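Local coordinates for protein PrgB (Enterococcus faecalis, PDB 6EVU) that promotes cell aggregation, biofilm formation and conjugation by binding and compacting DNA, the piece described here being its adhesin domain, at residues Lys66-Phe69 against Thr70-Lys74; Asn29-Asp33 against Gln34-Thr38. All coordinates share one frame; numbering follows the deposited sequence.

Contact 1: residues Lys66-Phe69 against Thr70-Lys74; sequences KDIF and TKLRK. With PO4 (phosphate ion), chain B.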
loop_
_atom_site.group_PDB
_atom_site.type_symbol
_atom_site.label_atom_id
_atom_site.label_comp_id
_atom_site.label_asym_id
_atom_site.label_seq_id
_atom_site.Cartn_x
_atom_site.Cartn_y
_atom_site.Cartn_z
ATOM N N LYS A 66 1.150 -7.758 -20.847
ATOM C CA LYS A 66 1.243 -6.305 -20.798
ATOM C C LYS A 66 0.483 -5.715 -19.626
ATOM O O LYS A 66 0.099 -4.542 -19.667
ATOM C CB LYS A 66 0.755 -5.694 -22.103
ATOM C CG LYS A 66 1.598 -6.114 -23.313
ATOM C CD LYS A 66 2.621 -5.047 -23.694
ATOM C CE LYS A 66 1.980 -3.710 -24.055
ATOM N NZ LYS A 66 3.019 -2.668 -24.321
ATOM N N ASP A 67 0.273 -6.497 -18.576
ATOM C CA ASP A 67 -0.370 -5.937 -17.405
ATOM C C ASP A 67 0.570 -4.934 -16.756
ATOM O O ASP A 67 1.784 -4.962 -16.980
ATOM C CB ASP A 67 -0.726 -7.059 -16.443
ATOM C CG ASP A 67 0.516 -7.821 -15.981
ATOM O OD1 ASP A 67 1.083 -8.632 -16.774
ATOM O OD2 ASP A 67 0.945 -7.593 -14.830
ATOM N N ILE A 68 0.015 -4.074 -15.895
ATOM C CA ILE A 68 0.810 -3.038 -15.225
ATOM C C ILE A 68 1.890 -3.632 -14.344
ATOM O O ILE A 68 2.968 -3.025 -14.163
ATOM C CB ILE A 68 -0.129 -2.076 -14.442
ATOM C CG1 ILE A 68 0.679 -0.831 -14.036
ATOM C CG2 ILE A 68 -0.845 -2.802 -13.239
ATOM C CD1 ILE A 68 -0.209 0.333 -13.674
ATOM N N PHE A 69 1.635 -4.799 -13.723
ATOM C CA PHE A 69 2.652 -5.353 -12.839
ATOM C C PHE A 69 3.862 -5.786 -13.644
ATOM O O PHE A 69 5.001 -5.654 -13.181
ATOM C CB PHE A 69 2.063 -6.515 -12.020
ATOM C CG PHE A 69 0.829 -6.125 -11.226
ATOM C CD1 PHE A 69 0.956 -5.370 -10.078
ATOM C CD2 PHE A 69 -0.439 -6.517 -11.652
ATOM C CE1 PHE A 69 -0.132 -4.976 -9.368
ATOM C CE2 PHE A 69 -1.580 -6.140 -10.926
ATOM C CZ PHE A 69 -1.410 -5.363 -9.772
ATOM N N THR A 70 3.623 -6.390 -14.813
ATOM C CA THR A 70 4.734 -6.822 -15.648
ATOM C C THR A 70 5.534 -5.609 -16.098
ATOM O O THR A 70 6.767 -5.640 -16.066
ATOM C CB THR A 70 4.207 -7.639 -16.825
ATOM O OG1 THR A 70 3.633 -8.865 -16.324
ATOM C CG2 THR A 70 5.363 -8.014 -17.784
ATOM N N LYS A 71 4.852 -4.528 -16.491
ATOM C CA LYS A 71 5.543 -3.292 -16.846
ATOM C C LYS A 71 6.382 -2.746 -15.692
ATOM O O LYS A 71 7.471 -2.179 -15.921
ATOM C CB LYS A 71 4.534 -2.241 -17.320
ATOM C CG LYS A 71 3.915 -2.627 -18.670
ATOM C CD LYS A 71 2.839 -1.596 -19.065
ATOM C CE LYS A 71 2.192 -1.967 -20.415
ATOM N NZ LYS A 71 1.239 -0.845 -20.774
ATOM N N LEU A 72 5.882 -2.866 -14.478
ATOM C CA LEU A 72 6.599 -2.413 -13.302
ATOM C C LEU A 72 7.867 -3.193 -13.003
ATOM O O LEU A 72 8.822 -2.637 -12.522
ATOM C CB LEU A 72 5.697 -2.408 -12.078
ATOM C CG LEU A 72 4.713 -1.257 -12.026
ATOM C CD1 LEU A 72 3.631 -1.526 -11.010
ATOM C CD2 LEU A 72 5.430 0.042 -11.726
ATOM N N ARG A 73 7.858 -4.494 -13.271
ATOM C CA ARG A 73 8.996 -5.331 -12.931
ATOM C C ARG A 73 10.168 -5.333 -13.908
ATOM O O ARG A 73 10.511 -6.332 -14.487
ATOM C CB ARG A 73 8.530 -6.763 -12.670
ATOM C CG ARG A 73 7.623 -6.910 -11.474
ATOM C CD ARG A 73 7.358 -8.360 -11.140
ATOM N NE ARG A 73 6.873 -9.045 -12.314
ATOM C CZ ARG A 73 5.596 -9.201 -12.614
ATOM N NH1 ARG A 73 4.655 -8.777 -11.807
ATOM N NH2 ARG A 73 5.270 -9.808 -13.722
ATOM N N LYS A 74 10.764 -4.173 -14.057
ATOM C CA LYS A 74 11.943 -3.965 -14.852
ATOM C C LYS A 74 12.751 -2.881 -14.138
ATOM O O LYS A 74 12.215 -2.084 -13.396
ATOM C CB LYS A 74 11.639 -3.639 -16.308
ATOM C CG LYS A 74 10.857 -2.380 -16.578
ATOM C CD LYS A 74 10.791 -2.109 -18.073
ATOM C CE LYS A 74 9.751 -1.056 -18.418
ATOM N NZ LYS A 74 8.395 -1.627 -18.385
HETATM P P PO4 B . 9.482 -11.865 -12.745
HETATM O O1 PO4 B . 8.300 -12.721 -12.329
HETATM O O2 PO4 B . 10.339 -11.624 -11.503
HETATM O O3 PO4 B . 10.311 -12.640 -13.755
HETATM O O4 PO4 B . 9.133 -10.564 -13.410
HETATM O O HOH W 1 2.258 -9.739 -13.517
#
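Asp67 and Thr70 meet because their first torsions turn the two polar groups toward each other: Asp67 CG sits between its own backbone N and carbonyl carbon (chi1 61°), turning the carboxylate forward over the first turn, while Thr70 OG1 lies beside its backbone N (chi1 -66°), facing back. The carboxylate takes two bonds from this one residue. Thr70 OG1 donates to Asp67 OD1 at 2.6 Å on the syn side, and Thr70 N reaches Asp67 OD2 at 2.9 Å from well above the carboxylate plane. A short acid that accepts an early helical N-H suits this place, and its negative charge probably interacts favourably with the positive end of the helix dipole. A water donating to Asp67 OD2 accepts from Arg73 NH2, bridging the two charged groups. Phe69 O lies 3.4 Å above the plane of the Arg73 guanidinium, toward its rim. Arg73 NE donates at 2.9 Å to O4 of a phosphate ion, probably from the crystallisation liquor, which Val296 N also holds. Lys71, extended beyond CG, runs past Lys66 O; Lys71 NZ bonds to Asn58 OD1 and Lys66 NZ to Asn58 O, which probably offsets the nearness of the two positive charges. Buried Ile68 and Leu72, apolar as an inward face requires, rest on Phe158. Backbone bonds complete a short surface helix with an aspartate N-cap and an inverse gamma turn centred on Arg73 at its end.

Contact 2: residues Asn29-Asp33 against Gln34-Thr38; sequences NLVFD and QSVVT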
loop_
_atom_site.group_PDB
_atom_site.type_symbol
_atom_site.label_atom_id
_atom_site.label_comp_id
_atom_site.label_asym_id
_atom_site.label_seq_id
_atom_site.Cartn_x
_atom_site.Cartn_y
_atom_site.Cartn_z
ATOM N N ASN A 29 -14.146 8.851 11.716
ATOM C CA ASN A 29 -14.164 10.311 11.687
ATOM C C ASN A 29 -13.584 10.854 10.385
ATOM O O ASN A 29 -14.085 11.841 9.827
ATOM C CB ASN A 29 -13.360 10.839 12.874
ATOM C CG ASN A 29 -13.561 10.005 14.127
ATOM O OD1 ASN A 29 -12.667 9.258 14.567
ATOM N ND2 ASN A 29 -14.752 10.123 14.704
ATOM N N LEU A 30 -12.525 10.233 9.912
ATOM C CA LEU A 30 -11.886 10.609 8.667
ATOM C C LEU A 30 -12.565 9.872 7.528
ATOM O O LEU A 30 -12.699 8.640 7.576
ATOM C CB LEU A 30 -10.406 10.229 8.716
ATOM C CG LEU A 30 -9.658 10.458 7.403
ATOM C CD1 LEU A 30 -9.565 11.973 7.122
ATOM C CD2 LEU A 30 -8.260 9.772 7.429
ATOM N N VAL A 31 -13.023 10.618 6.529
ATOM C CA VAL A 31 -13.620 10.062 5.320
ATOM C C VAL A 31 -12.662 10.321 4.157
ATOM O O VAL A 31 -12.505 11.463 3.711
ATOM C CB VAL A 31 -15.000 10.676 5.047
ATOM C CG1 VAL A 31 -15.680 10.021 3.793
ATOM C CG2 VAL A 31 -15.901 10.589 6.333
ATOM N N PHE A 32 -12.093 9.244 3.622
ATOM C CA PHE A 32 -11.195 9.338 2.484
ATOM C C PHE A 32 -11.429 8.062 1.673
ATOM O O PHE A 32 -10.731 7.057 1.772
ATOM C CB PHE A 32 -9.731 9.522 2.906
ATOM C CG PHE A 32 -8.905 10.141 1.810
ATOM C CD1 PHE A 32 -8.754 11.494 1.756
ATOM C CD2 PHE A 32 -8.354 9.381 0.799
ATOM C CE1 PHE A 32 -8.027 12.071 0.711
ATOM C CE2 PHE A 32 -7.614 9.968 -0.235
ATOM C CZ PHE A 32 -7.478 11.292 -0.263
ATOM N N ASP A 33 -12.433 8.116 0.818
ATOM C CA ASP A 33 -12.940 6.928 0.127
ATOM C C ASP A 33 -13.513 7.387 -1.212
ATOM O O ASP A 33 -13.344 8.539 -1.602
ATOM C CB ASP A 33 -13.953 6.200 1.017
ATOM C CG ASP A 33 -15.143 7.068 1.380
ATOM O OD1 ASP A 33 -15.477 8.008 0.654
ATOM O OD2 ASP A 33 -15.743 6.782 2.435
ATOM N N GLN A 34 -14.232 6.497 -1.929
ATOM C CA GLN A 34 -14.683 6.883 -3.267
ATOM C C GLN A 34 -15.577 8.132 -3.247
ATOM O O GLN A 34 -15.650 8.876 -4.239
ATOM C CB GLN A 34 -15.460 5.731 -3.931
ATOM C CG GLN A 34 -15.348 5.643 -5.468
ATOM C CD GLN A 34 -13.909 5.731 -6.007
ATOM O OE1 GLN A 34 -13.541 6.684 -6.698
ATOM N NE2 GLN A 34 -13.082 4.733 -5.666
ATOM N N SER A 35 -16.301 8.353 -2.154
ATOM C CA SER A 35 -17.190 9.499 -2.066
ATOM C C SER A 35 -16.487 10.852 -2.134
ATOM O O SER A 35 -17.167 11.884 -2.270
ATOM C CB SER A 35 -18.028 9.393 -0.769
ATOM O OG SER A 35 -17.263 9.692 0.377
ATOM N N VAL A 36 -15.158 10.898 -1.987
ATOM C CA VAL A 36 -14.448 12.169 -1.898
ATOM C C VAL A 36 -13.862 12.598 -3.240
ATOM O O VAL A 36 -13.340 13.716 -3.368
ATOM C CB VAL A 36 -13.354 12.104 -0.809
ATOM C CG1 VAL A 36 -13.833 11.406 0.498
ATOM C CG2 VAL A 36 -12.057 11.468 -1.345
ATOM N N VAL A 37 -13.985 11.761 -4.264
ATOM C CA VAL A 37 -13.470 12.064 -5.594
ATOM C C VAL A 37 -14.513 12.877 -6.347
ATOM O O VAL A 37 -15.707 12.560 -6.314
ATOM C CB VAL A 37 -13.107 10.754 -6.318
ATOM C CG1 VAL A 37 -12.475 11.005 -7.704
ATOM C CG2 VAL A 37 -12.188 9.899 -5.418
ATOM N N THR A 38 -14.085 13.989 -6.934
ATOM C CA THR A 38 -14.972 14.876 -7.673
ATOM C C THR A 38 -14.536 14.976 -9.127
ATOM O O THR A 38 -13.491 14.458 -9.520
ATOM C CB THR A 38 -15.015 16.296 -7.093
ATOM O OG1 THR A 38 -13.879 17.039 -7.551
ATOM C CG2 THR A 38 -15.060 16.277 -5.595
#
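Asp33 and Ser35 are joined by two bonds to a single oxygen, the tightest part of this turn. Ser35 OG donates to Asp33 OD1 in a very short bond of 2.5 Å, and Ser35 N donates to the same atom at 2.9 Å, from above the carboxylate plane and with a bent N-H angle of 131°. Placing Asp33 CG between its own backbone N and carbonyl carbon (chi1 60°) folds the carboxylate over the chain ahead, where a side chain this short can meet the N-H two residues on. A third bond, far straighter at 168°, runs from Val36 N to Asp33 O at 3.0 Å and closes the 3-10 turn. Val36 occupies the inner side: its CG2 lies 3.2 Å from Asp33 O, while its CG1 stands 4.0 Å from Val31 CG1, one branched side chain slanting across another. Val31, beta-branched, suits the strand; Val36, compact and apolar, suits its buried place on Ala119. Phe32, also buried, meets Phe177, and its backbone N bonds to Thr306 OG1.

The outer side is looser. Gln34 is exposed, and toward the preceding segment it brings little more than CB, with its amide directed elsewhere; a polar, flexible chain fits a solvent-facing position. The Asp33 carboxylate accepting from Ser35 N, two residues on, forms an Asx turn, which the Ser35 hydroxyl reinforces and which leads into the 3-10 turn, here where strand 30-31 of the large antiparallel sheet passes into the loop before strand 42-47.

Both contacts are local and partly buried, and both use an aspartate carboxylate that accepts from a backbone N-H and the hydroxyl of one residue further on; only in contact 1 is it a helix N-cap. Contact 1 lies on helix 68-72 and rests on strands 157-160 and 299-302 of the six-stranded sheet; contact 2 lies where strand 30-31 of the nine-stranded sheet gives way to a 3-10 segment. Their centres are 29 Å apart and they do not touch. Contact 1 adds lysines, an arginine, water and a phosphate ion, whereas contact 2 has Val36 packed inward and Val31 at its flank. Each sends two apolar residues inward and leaves its polar part toward the surface.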